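PDB 6UB0: Glyco_hydro_cc domain-containing protein from Blastomyces gilchristii, which probably hydrolyses the beta-1,3-glucan curdlan in an exo-acting manner, as a member of glycoside hydrolase family GH128, subgroup III. Local coordinates for residues L7-I12 with S26-P31; Y42-W47 with K68-F73; G53-D58 with K95-Y100; A104-P109 with K135-A140. All coordinates share one frame; numbering follows the deposited sequence.

Contact 1 of 4, residues L7-I12 with S26-P31. With BGC (beta-D-glucopyranose), chain B.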
# COMPACT_ATOMS: atom_id res chain seq x y z
N LEU A 7 6.55 -2.46 -6.23
CA LEU A 7 6.88 -3.91 -6.12
C LEU A 7 6.62 -4.33 -4.67
O LEU A 7 7.47 -4.09 -3.82
CB LEU A 7 8.32 -4.10 -6.57
CG LEU A 7 8.57 -3.86 -8.07
CD1 LEU A 7 10.06 -3.94 -8.35
CD2 LEU A 7 7.80 -4.86 -8.93
N ALA A 8 5.49 -5.02 -4.43
CA ALA A 8 5.07 -5.56 -3.13
C ALA A 8 5.61 -7.02 -3.02
O ALA A 8 5.22 -7.85 -3.80
CB ALA A 8 3.57 -5.51 -3.06
N TYR A 9 6.54 -7.30 -2.12
CA TYR A 9 7.25 -8.61 -2.13
C TYR A 9 7.43 -9.21 -0.74
O TYR A 9 7.28 -8.54 0.26
CB TYR A 9 8.67 -8.47 -2.67
CG TYR A 9 9.62 -7.65 -1.86
CD1 TYR A 9 9.62 -6.25 -1.90
CD2 TYR A 9 10.51 -8.25 -0.98
CE1 TYR A 9 10.55 -5.51 -1.19
CE2 TYR A 9 11.41 -7.51 -0.25
CZ TYR A 9 11.41 -6.14 -0.32
OH TYR A 9 12.34 -5.48 0.40
N ASN A 10 7.73 -10.49 -0.73
CA ASN A 10 8.26 -11.20 0.45
C ASN A 10 9.73 -11.59 0.19
O ASN A 10 10.62 -11.26 1.02
CB ASN A 10 7.36 -12.38 0.80
CG ASN A 10 6.02 -12.02 1.41
OD1 ASN A 10 5.16 -12.90 1.52
ND2 ASN A 10 5.82 -10.79 1.87
N ASN A 11 9.99 -12.19 -0.96
CA ASN A 11 11.34 -12.69 -1.35
C ASN A 11 12.08 -11.59 -2.12
O ASN A 11 11.64 -11.26 -3.22
CB ASN A 11 11.22 -13.95 -2.19
CG ASN A 11 12.55 -14.58 -2.56
OD1 ASN A 11 13.61 -13.98 -2.34
ND2 ASN A 11 12.49 -15.76 -3.15
N ILE A 12 13.13 -10.98 -1.56
CA ILE A 12 13.74 -9.79 -2.22
C ILE A 12 14.42 -10.23 -3.53
O ILE A 12 14.48 -9.41 -4.48
CB ILE A 12 14.66 -8.98 -1.29
CG1 ILE A 12 14.92 -7.62 -1.95
CG2 ILE A 12 15.93 -9.72 -0.96
CD1 ILE A 12 15.40 -6.55 -1.00
N SER A 26 9.11 -0.14 -3.52
CA SER A 26 8.91 -1.49 -3.02
C SER A 26 8.47 -1.44 -1.57
O SER A 26 8.77 -0.45 -0.87
CB SER A 26 10.11 -2.32 -3.15
OG SER A 26 11.08 -1.87 -2.26
N TYR A 27 7.80 -2.51 -1.12
CA TYR A 27 7.55 -2.74 0.31
C TYR A 27 7.30 -4.23 0.44
O TYR A 27 7.06 -4.86 -0.58
CB TYR A 27 6.45 -1.80 0.83
CG TYR A 27 5.04 -2.30 0.74
CD1 TYR A 27 4.41 -2.39 -0.49
CD2 TYR A 27 4.34 -2.71 1.88
CE1 TYR A 27 3.10 -2.88 -0.59
CE2 TYR A 27 3.02 -3.12 1.80
CZ TYR A 27 2.41 -3.24 0.56
OH TYR A 27 1.13 -3.74 0.41
N ASN A 28 7.36 -4.70 1.66
CA ASN A 28 7.27 -6.12 2.00
C ASN A 28 6.48 -6.35 3.27
O ASN A 28 6.70 -7.40 3.89
CB ASN A 28 8.68 -6.68 2.17
CG ASN A 28 9.50 -6.09 3.29
OD1 ASN A 28 9.17 -5.07 3.90
ND2 ASN A 28 10.58 -6.78 3.57
N TRP A 29 5.58 -5.43 3.61
CA TRP A 29 4.73 -5.55 4.82
C TRP A 29 5.57 -5.68 6.09
O TRP A 29 5.00 -6.14 7.11
CB TRP A 29 3.83 -6.78 4.68
CG TRP A 29 2.80 -6.72 3.61
CD1 TRP A 29 1.56 -6.19 3.73
CD2 TRP A 29 2.90 -7.22 2.26
NE1 TRP A 29 0.88 -6.31 2.56
CE2 TRP A 29 1.67 -6.93 1.64
CE3 TRP A 29 3.90 -7.85 1.53
CZ2 TRP A 29 1.40 -7.23 0.30
CZ3 TRP A 29 3.61 -8.20 0.21
CH2 TRP A 29 2.38 -7.94 -0.38
N GLU A 30 6.86 -5.32 6.04
CA GLU A 30 7.76 -5.43 7.20
C GLU A 30 8.34 -4.05 7.42
O GLU A 30 8.25 -3.19 6.54
CB GLU A 30 8.92 -6.40 6.96
CG GLU A 30 8.49 -7.84 6.79
CD GLU A 30 7.86 -8.39 8.04
OE1 GLU A 30 8.18 -7.88 9.15
OE2 GLU A 30 7.01 -9.29 7.89
N PRO A 31 8.97 -3.85 8.59
CA PRO A 31 9.69 -2.60 8.86
C PRO A 31 11.11 -2.53 8.23
O PRO A 31 11.67 -1.43 8.14
CB PRO A 31 9.70 -2.61 10.41
CG PRO A 31 9.88 -4.08 10.75
CD PRO A 31 8.97 -4.77 9.76
C2 BGC B . 0.43 -10.35 5.41
C3 BGC B . 1.90 -10.07 5.26
C4 BGC B . 2.36 -10.85 4.04
C5 BGC B . 1.50 -10.48 2.81
C6 BGC B . 1.71 -11.21 1.48
C1 BGC B . -0.36 -10.05 4.17
O2 BGC B . 0.00 -9.47 6.46
O3 BGC B . 2.67 -10.31 6.47
O4 BGC B . 3.74 -10.53 3.95
O5 BGC B . 0.11 -10.75 3.01
O6 BGC B . 1.69 -12.64 1.78
O HOH W 1 13.49 -3.67 -1.58
O HOH W 2 11.19 -9.39 2.87
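Trp-29 and Asn-10 meet here to hold one glucose between a flat platform and a polar clamp, an arrangement familiar from carbohydrate-binding clefts. C5 of the glucose stands over the centre of the indole, 3.6 Å from CD2 of Trp-29. The side chain of Asn-10 runs across that of Trp-29, the amide plane turned 68° from the indole, and its ND2 lies 3.5 Å from CE3 of Trp-29. That ND2 donates to O4 of the sugar at 3.0 Å and also to Tyr-9 O, which it approaches from above the carbonyl plane; the two acceptors limit rotation of the amide. A weak bond from glucose O6 reaches OD1 of Asn-10.

One shell out, the hydroxyl of Tyr-27 lies against the indole face turned from the sugar and bonds to Thr-175 O, while NE1 of Trp-29 is held by Glu-176. Ala-8 CB packs obliquely against both aromatics, 3.6 Å from CE1 of Tyr-27 and 3.8 Å from CH2 of Trp-29. Asn-28 CB rests over the centre of the Tyr-9 ring in a CH-pi contact, 3.8 Å from its centroid. With CG between the backbone N and the carbonyl carbon (chi1 63°), the Asn-28 amide runs alongside the phenol; its OD1 accepts from Glu-30 N in an Asx turn and bonds to Tyr-42 OH.

The backbones pair in parallel, Leu-7 with Ser-26 and Ala-8 with Tyr-27, and Tyr-9 N donates to Tyr-27 O at 2.9 Å. Strand 23-27 is flanked by 5-8 and 41-42, with Val-211 of helix 211-214 packed on Leu-7 and Tyr-9.

Contact 2 of 4, residues Y42-W47 with K68-F73. With BGC (beta-D-glucopyranose), chain B.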
# COMPACT_ATOMS: atom_id res chain seq x y z
N TYR A 42 12.61 1.70 -1.09
CA TYR A 42 11.94 0.83 -0.10
C TYR A 42 11.13 1.71 0.86
O TYR A 42 11.58 2.80 1.32
CB TYR A 42 12.96 -0.01 0.67
CG TYR A 42 12.35 -0.75 1.82
CD1 TYR A 42 11.48 -1.80 1.57
CD2 TYR A 42 12.59 -0.37 3.13
CE1 TYR A 42 10.91 -2.51 2.61
CE2 TYR A 42 12.01 -1.07 4.18
CZ TYR A 42 11.14 -2.12 3.90
OH TYR A 42 10.53 -2.81 4.88
N VAL A 43 9.92 1.24 1.19
CA VAL A 43 9.06 1.96 2.15
C VAL A 43 8.84 1.06 3.36
O VAL A 43 8.16 0.05 3.28
CB VAL A 43 7.72 2.38 1.51
CG1 VAL A 43 6.87 3.13 2.51
CG2 VAL A 43 7.96 3.21 0.27
N PRO A 44 9.38 1.42 4.54
CA PRO A 44 9.12 0.64 5.75
C PRO A 44 7.64 0.67 6.14
O PRO A 44 6.98 1.68 5.86
CB PRO A 44 10.00 1.33 6.81
CG PRO A 44 11.04 2.04 6.00
CD PRO A 44 10.32 2.51 4.75
N MET A 45 7.17 -0.45 6.70
CA MET A 45 5.80 -0.56 7.28
C MET A 45 5.85 -0.90 8.77
O MET A 45 6.50 -1.85 9.17
CB MET A 45 4.95 -1.55 6.50
CG MET A 45 3.65 -1.87 7.25
SD MET A 45 2.59 -3.04 6.39
CE MET A 45 1.69 -1.97 5.28
N LEU A 46 5.11 -0.11 9.55
CA LEU A 46 4.61 -0.48 10.89
C LEU A 46 3.33 -1.30 10.73
O LEU A 46 2.31 -0.73 10.52
CB LEU A 46 4.36 0.79 11.71
CG LEU A 46 3.92 0.52 13.15
CD1 LEU A 46 4.80 -0.56 13.74
CD2 LEU A 46 3.97 1.81 14.00
N TRP A 47 3.44 -2.61 10.75
CA TRP A 47 2.37 -3.57 10.35
C TRP A 47 1.22 -3.53 11.35
O TRP A 47 0.07 -3.69 10.93
CB TRP A 47 2.99 -4.95 10.25
CG TRP A 47 2.05 -6.00 9.75
CD1 TRP A 47 1.86 -6.39 8.46
CD2 TRP A 47 1.11 -6.74 10.54
NE1 TRP A 47 0.94 -7.39 8.40
CE2 TRP A 47 0.42 -7.59 9.66
CE3 TRP A 47 0.79 -6.78 11.91
CZ2 TRP A 47 -0.55 -8.49 10.11
CZ3 TRP A 47 -0.18 -7.66 12.35
CH2 TRP A 47 -0.84 -8.50 11.46
N LYS A 68 11.74 8.05 1.85
CA LYS A 68 10.98 9.32 1.93
C LYS A 68 9.64 9.08 2.64
O LYS A 68 8.91 10.04 2.87
CB LYS A 68 10.81 9.86 0.51
CG LYS A 68 12.15 10.03 -0.21
CD LYS A 68 12.05 10.20 -1.70
CE LYS A 68 12.02 11.65 -2.13
NZ LYS A 68 12.71 11.83 -3.43
N ASN A 69 9.29 7.83 2.88
CA ASN A 69 7.87 7.48 3.16
C ASN A 69 7.83 6.37 4.20
O ASN A 69 8.72 5.55 4.23
CB ASN A 69 7.11 7.00 1.91
CG ASN A 69 6.88 8.07 0.88
OD1 ASN A 69 6.05 8.93 1.07
ND2 ASN A 69 7.64 8.06 -0.21
N LEU A 70 6.80 6.38 5.04
CA LEU A 70 6.58 5.31 6.02
C LEU A 70 5.11 4.91 5.95
O LEU A 70 4.24 5.82 5.92
CB LEU A 70 6.88 5.78 7.44
CG LEU A 70 8.31 6.23 7.71
CD1 LEU A 70 8.40 6.86 9.08
CD2 LEU A 70 9.27 5.06 7.58
N LEU A 71 4.84 3.62 6.08
CA LEU A 71 3.43 3.08 6.08
C LEU A 71 3.04 2.59 7.48
O LEU A 71 3.86 1.92 8.17
CB LEU A 71 3.26 1.91 5.12
CG LEU A 71 3.37 2.23 3.65
CD1 LEU A 71 3.76 0.99 2.87
CD2 LEU A 71 2.12 2.88 3.07
N ALA A 72 1.76 2.74 7.80
CA ALA A 72 1.21 2.29 9.09
C ALA A 72 0.52 0.93 8.92
O ALA A 72 0.75 0.28 7.89
CB ALA A 72 0.27 3.33 9.62
N PHE A 73 -0.33 0.56 9.88
CA PHE A 73 -0.77 -0.83 10.15
C PHE A 73 -1.44 -1.43 8.90
O PHE A 73 -2.10 -0.76 8.10
CB PHE A 73 -1.67 -0.83 11.39
CG PHE A 73 -1.28 0.26 12.38
CD1 PHE A 73 -0.04 0.25 13.01
CD2 PHE A 73 -2.16 1.31 12.68
CE1 PHE A 73 0.33 1.23 13.92
CE2 PHE A 73 -1.79 2.30 13.60
CZ PHE A 73 -0.54 2.27 14.20
C2 BGC B . 0.43 -10.35 5.41
C3 BGC B . 1.90 -10.07 5.26
C4 BGC B . 2.36 -10.85 4.04
C5 BGC B . 1.50 -10.48 2.81
C6 BGC B . 1.71 -11.21 1.48
C1 BGC B . -0.36 -10.05 4.17
O2 BGC B . 0.00 -9.47 6.46
O3 BGC B . 2.67 -10.31 6.47
O4 BGC B . 3.74 -10.53 3.95
O5 BGC B . 0.11 -10.75 3.01
O6 BGC B . 1.69 -12.64 1.78
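Leu-46 N donates to Leu-71 O at 2.8 Å, meeting the oxygen almost head-on to its carbonyl. One step back, Leu-71 N donates to Pro-44 O at 2.9 Å, in the carbonyl plane, so Leu-71 is tied through both its peptide groups to the residues flanking Met-45. Around this single bridge the side chains pair off. Pro-44 CG lies 3.8 Å from CD2 of Leu-70, and the branch CG1 of Val-43 packs on CG of Leu-71 while covering Asn-69 O, a buried carbonyl with no polar partner in the model. Met-45 has an extended chain that bends only at its last torsion (chi3 -85°), which brings CE to 3.6 Å from Ala-72 O.

The two chains run in nearly the same direction, and the bridge closes the seam between the segment after strand 41-42 and strand 69-71, neighbours in the wall of what the clan assignment indicates is a TIM barrel. Helix 52-64 lies between them in the chain, consistent with a beta-alpha-beta connection.

Toward the sugar end, Leu-46 and Phe-73 extend together in the same direction, with CD2 of Leu-46 3.7 Å from CE1 of Phe-73. Phe-73 CB touches Trp-47 O at 3.4 Å. The indole of Trp-47 leaves the segment on the other side: with CG opposite the backbone N (chi1 -176°), its edge is presented to the glucose, and NE1 donates in the ring plane to O2 at 3.0 Å, N-H...O angle 157°. Arg-50 makes a cation-pi contact with the same indole.

Contact 3 of 4, residues G53-D58 with K95-Y100; sequences GSWNAD and KYMNPY
Trp-55 reaches from helix 52-64 toward the end of helix 86-96, and its indole meets Tyr-96, Met-97 and Tyr-100 in turn. From CB, with CG opposite the backbone N (chi1 -179°), the ring is carried toward residues 95-100. CD1 comes first, packing against Tyr-96 CB at 3.6 Å; the two side chains run antiparallel alongside one another. Next along the rim, NE1 lies close to Tyr-96 O, which sits at the indole edge in the ring plane. The distance from NE1 to Tyr-96 O is 2.7 Å, but the N-H...O angle is only 128°, so the bond is weak. Beyond it, CZ2 meets the sulfur of Met-97 at 3.5 Å. Bends at chi2 and chi3 turn the Met-97 chain across the indole at about a right angle, and SD approaches the ring obliquely in a Met-aromatic contact. CZ3, at the far rim, packs against Leu-46.

Tyr-100 approaches the same part of the indole obliquely: its CE2 lies 4.0 Å from NE1 of Trp-55, with the planes of the five-membered ring and the phenol 77° apart. The hydroxyl end of Tyr-100 continues past the tryptophan to Asn-56, OH lying 3.2 Å from Asn-56 CA. On the other flank, the ring of Tyr-96 is stacked on Tyr-52, and its edge faces ND2 of Asn-56.

Two successive helices of the outer shell are thus joined through one buried tryptophan, the helix-to-helix contact expected around the strands of a TIM-barrel fold, well away from the sugar.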
# COMPACT_ATOMS: atom_id res chain seq x y z
N GLY A 53 7.68 -2.57 19.30
CA GLY A 53 8.96 -2.86 19.94
C GLY A 53 10.15 -2.28 19.21
O GLY A 53 11.02 -1.76 19.88
N SER A 54 10.20 -2.39 17.87
CA SER A 54 11.40 -2.04 17.05
C SER A 54 11.17 -0.78 16.20
O SER A 54 12.13 -0.28 15.58
CB SER A 54 11.83 -3.21 16.21
OG SER A 54 10.91 -3.44 15.17
N TRP A 55 9.93 -0.30 16.14
CA TRP A 55 9.52 0.74 15.17
C TRP A 55 10.43 1.98 15.27
O TRP A 55 10.83 2.51 14.23
CB TRP A 55 8.07 1.13 15.40
CG TRP A 55 7.63 2.17 14.43
CD1 TRP A 55 7.11 3.39 14.70
CD2 TRP A 55 7.71 2.05 13.00
NE1 TRP A 55 6.87 4.06 13.53
CE2 TRP A 55 7.18 3.24 12.48
CE3 TRP A 55 8.12 1.03 12.13
CZ2 TRP A 55 7.04 3.45 11.11
CZ3 TRP A 55 8.02 1.25 10.77
CH2 TRP A 55 7.49 2.44 10.27
N ASN A 56 10.74 2.45 16.47
CA ASN A 56 11.65 3.62 16.59
C ASN A 56 12.85 3.34 15.69
O ASN A 56 13.15 4.20 14.77
CB ASN A 56 11.85 3.84 18.08
CG ASN A 56 10.50 3.51 18.69
OD1 ASN A 56 10.19 2.33 18.96
ND2 ASN A 56 9.61 4.48 18.61
N ALA A 57 13.54 2.24 16.05
CA ALA A 57 14.85 1.82 15.49
C ALA A 57 14.67 1.63 14.01
O ALA A 57 15.53 2.07 13.25
CB ALA A 57 15.32 0.56 16.16
N ASP A 58 13.57 1.01 13.60
CA ASP A 58 13.33 0.63 12.18
C ASP A 58 13.12 1.91 11.36
O ASP A 58 13.80 2.04 10.34
CB ASP A 58 12.16 -0.34 12.07
CG ASP A 58 12.32 -1.65 12.83
OD1 ASP A 58 13.41 -2.24 12.78
OD2 ASP A 58 11.29 -2.11 13.38
N LYS A 95 1.19 8.16 18.43
CA LYS A 95 2.38 7.75 19.23
C LYS A 95 3.58 7.40 18.33
O LYS A 95 4.67 7.90 18.63
CB LYS A 95 2.08 6.59 20.17
CG LYS A 95 3.25 6.15 21.05
CD LYS A 95 2.80 5.31 22.26
CE LYS A 95 3.81 4.25 22.67
NZ LYS A 95 4.85 4.76 23.61
N TYR A 96 3.40 6.53 17.34
CA TYR A 96 4.50 5.76 16.70
C TYR A 96 4.82 6.32 15.30
O TYR A 96 5.97 6.18 14.87
CB TYR A 96 4.17 4.26 16.65
CG TYR A 96 4.37 3.52 17.95
CD1 TYR A 96 5.64 3.26 18.43
CD2 TYR A 96 3.29 3.01 18.67
CE1 TYR A 96 5.84 2.56 19.61
CE2 TYR A 96 3.47 2.29 19.84
CZ TYR A 96 4.76 2.07 20.32
OH TYR A 96 4.99 1.39 21.50
N MET A 97 3.86 6.96 14.63
CA MET A 97 4.06 7.55 13.29
C MET A 97 4.30 9.09 13.34
O MET A 97 5.29 9.55 12.70
CB MET A 97 2.85 7.21 12.42
CG MET A 97 2.60 5.69 12.36
SD MET A 97 3.74 4.74 11.32
CE MET A 97 3.55 5.56 9.73
N ASN A 98 3.39 9.88 13.94
CA ASN A 98 3.44 11.38 13.94
C ASN A 98 4.85 11.92 14.19
O ASN A 98 5.17 13.00 13.72
CB ASN A 98 2.56 12.01 15.03
CG ASN A 98 1.16 12.32 14.54
OD1 ASN A 98 0.69 11.71 13.60
ND2 ASN A 98 0.47 13.24 15.19
N PRO A 99 5.65 11.31 15.10
CA PRO A 99 7.03 11.71 15.37
C PRO A 99 7.99 11.84 14.18
O PRO A 99 8.91 12.55 14.31
CB PRO A 99 7.60 10.58 16.23
CG PRO A 99 6.43 9.63 16.53
CD PRO A 99 5.17 10.37 16.13
N TYR A 100 7.78 11.08 13.11
CA TYR A 100 8.62 11.09 11.89
C TYR A 100 8.04 12.01 10.82
O TYR A 100 8.50 11.96 9.70
CB TYR A 100 8.77 9.65 11.38
CG TYR A 100 9.35 8.78 12.45
CD1 TYR A 100 10.70 8.79 12.69
CD2 TYR A 100 8.53 8.03 13.30
CE1 TYR A 100 11.26 8.03 13.69
CE2 TYR A 100 9.07 7.31 14.34
CZ TYR A 100 10.44 7.32 14.53
OH TYR A 100 11.02 6.60 15.52

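Contact 4 of 4, residues A104-P109 with K135-A140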
# COMPACT_ATOMS: atom_id res chain seq x y z
N ALA A 104 9.61 12.33 6.99
CA ALA A 104 9.03 11.34 6.07
C ALA A 104 7.54 11.62 5.91
O ALA A 104 6.90 12.21 6.85
CB ALA A 104 9.31 9.96 6.61
N ARG A 105 7.04 11.24 4.73
CA ARG A 105 5.59 11.27 4.45
C ARG A 105 5.02 10.00 5.09
O ARG A 105 5.72 8.96 5.11
CB ARG A 105 5.39 11.48 2.96
CG ARG A 105 6.17 12.67 2.43
CD ARG A 105 5.92 12.85 0.96
NE ARG A 105 4.53 13.16 0.73
CZ ARG A 105 3.67 12.34 0.13
NH1 ARG A 105 4.08 11.16 -0.29
NH2 ARG A 105 2.40 12.69 -0.00
N LEU A 106 3.91 10.17 5.80
CA LEU A 106 3.27 9.14 6.63
C LEU A 106 2.00 8.67 5.91
O LEU A 106 1.14 9.54 5.48
CB LEU A 106 2.98 9.72 8.01
CG LEU A 106 4.20 10.30 8.72
CD1 LEU A 106 3.84 10.84 10.12
CD2 LEU A 106 5.31 9.26 8.80
N GLY A 107 1.89 7.35 5.74
CA GLY A 107 0.74 6.71 5.10
C GLY A 107 -0.18 6.12 6.14
O GLY A 107 0.30 5.56 7.10
N SER A 108 -1.47 6.31 5.99
CA SER A 108 -2.44 5.79 6.97
C SER A 108 -2.33 4.26 7.11
O SER A 108 -1.74 3.56 6.28
CB SER A 108 -3.82 6.12 6.54
OG SER A 108 -4.24 5.15 5.62
N PRO A 109 -2.93 3.69 8.16
CA PRO A 109 -3.17 2.25 8.16
C PRO A 109 -3.92 1.97 6.85
O PRO A 109 -4.73 2.78 6.37
CB PRO A 109 -4.01 2.02 9.41
CG PRO A 109 -3.73 3.25 10.26
CD PRO A 109 -3.68 4.36 9.25
N LYS A 135 -0.83 12.87 11.87
CA LYS A 135 -0.05 13.51 10.77
C LYS A 135 0.05 12.53 9.59
O LYS A 135 0.90 11.64 9.63
CB LYS A 135 1.33 13.93 11.27
CG LYS A 135 1.30 15.15 12.20
CD LYS A 135 2.63 15.56 12.76
CE LYS A 135 2.54 16.73 13.71
NZ LYS A 135 3.17 16.36 14.99
N ILE A 136 -0.84 12.70 8.62
CA ILE A 136 -1.10 11.73 7.52
C ILE A 136 -0.96 12.47 6.19
O ILE A 136 -1.78 13.37 5.93
CB ILE A 136 -2.49 11.06 7.62
CG1 ILE A 136 -2.70 10.35 8.96
CG2 ILE A 136 -2.70 10.09 6.46
CD1 ILE A 136 -4.16 10.11 9.32
N ASP A 137 0.01 12.04 5.39
CA ASP A 137 0.31 12.59 4.04
C ASP A 137 -0.49 11.83 3.01
O ASP A 137 -0.72 12.40 1.96
CB ASP A 137 1.81 12.52 3.69
CG ASP A 137 2.62 13.43 4.57
OD1 ASP A 137 2.57 14.62 4.33
OD2 ASP A 137 3.22 12.95 5.56
N PHE A 138 -0.87 10.57 3.26
CA PHE A 138 -1.59 9.76 2.24
C PHE A 138 -2.32 8.59 2.91
O PHE A 138 -1.85 8.15 3.95
CB PHE A 138 -0.61 9.32 1.14
CG PHE A 138 0.46 8.37 1.60
CD1 PHE A 138 0.25 6.99 1.56
CD2 PHE A 138 1.69 8.83 2.03
CE1 PHE A 138 1.23 6.12 1.98
CE2 PHE A 138 2.68 7.95 2.47
CZ PHE A 138 2.46 6.59 2.43
N LEU A 139 -3.50 8.24 2.42
CA LEU A 139 -4.25 7.02 2.82
C LEU A 139 -3.65 5.83 2.08
O LEU A 139 -3.36 5.97 0.93
CB LEU A 139 -5.73 7.10 2.46
CG LEU A 139 -6.53 8.28 3.04
CD1 LEU A 139 -8.03 8.05 2.85
CD2 LEU A 139 -6.23 8.47 4.52
N ALA A 140 -3.57 4.69 2.75
CA ALA A 140 -3.24 3.40 2.12
C ALA A 140 -4.55 2.61 2.09
O ALA A 140 -5.26 2.56 3.12
CB ALA A 140 -2.16 2.69 2.90
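Asp-137 lies over the guanidinium of Arg-105: CB covers one face, while the carboxylate is turned 50° from it. OD1 of Asp-137 remains 4.4 Å from NE of Arg-105 and well out of its plane, so the charges probably attract without a directed bond; Arg-105 keeps its salt bridge for Glu-204. OD2 of Asp-137 instead uses its anti lone pair to accept from Leu-106 N at 2.9 Å. The Arg-105 side chain runs roughly perpendicular to that of Phe-138, yet its guanidinium plane is tilted only 27° from the ring. With CG between the backbone N and the carbonyl carbon, Phe-138 turns a ring face to Gly-107, though how closely the two approach is doubtful in the model; the ring is also stacked on Trp-173.

Leu-106 O is gripped twice, by Asp-137 N at 2.7 Å and Phe-138 N at 3.2 Å. The side chain of Leu-106 runs alongside that of Lys-135, its CD1 against Lys-135 O. Farther along, Ser-108 N donates to Phe-138 O at 2.8 Å, and OG of Ser-108 accepts from Ala-140 N at 3.0 Å in a nearly straight bond; the same hydroxyl donates to Pro-109 O.

Gly-107 and Phe-138 form a parallel bridge between two strands whose axes diverge by 38°. They are the first and last elements of a beta-alpha-beta unit whose helix 119-130 packs on Ser-108, Pro-109 and Ile-136, while strand 69-71 flanks 105-111 on its other edge and strand 172-180 flanks 138-146.

The four contacts follow the chain around part of the TIM-barrel fold. Contact 1 joins strands 5-8 and 23-27, and contact 2, with its centre 10 Å away, continues the wall through the segment after strand 41-42 to strand 69-71. The centre of contact 4 is 9 Å from that of contact 2, whose strand 69-71 neighbours 105-111 in the five-stranded sheet. Contact 3 sits outside, joining helices 52-64 and 86-96, with its centre 10 Å from that of contact 2; its segments alternate with those of contact 2 along the sequence. Contacts 1 and 2 touch the same glucose, so part of the sugar site comes from segments that follow successive strands, while contacts 3 and 4 belong to the surrounding framework.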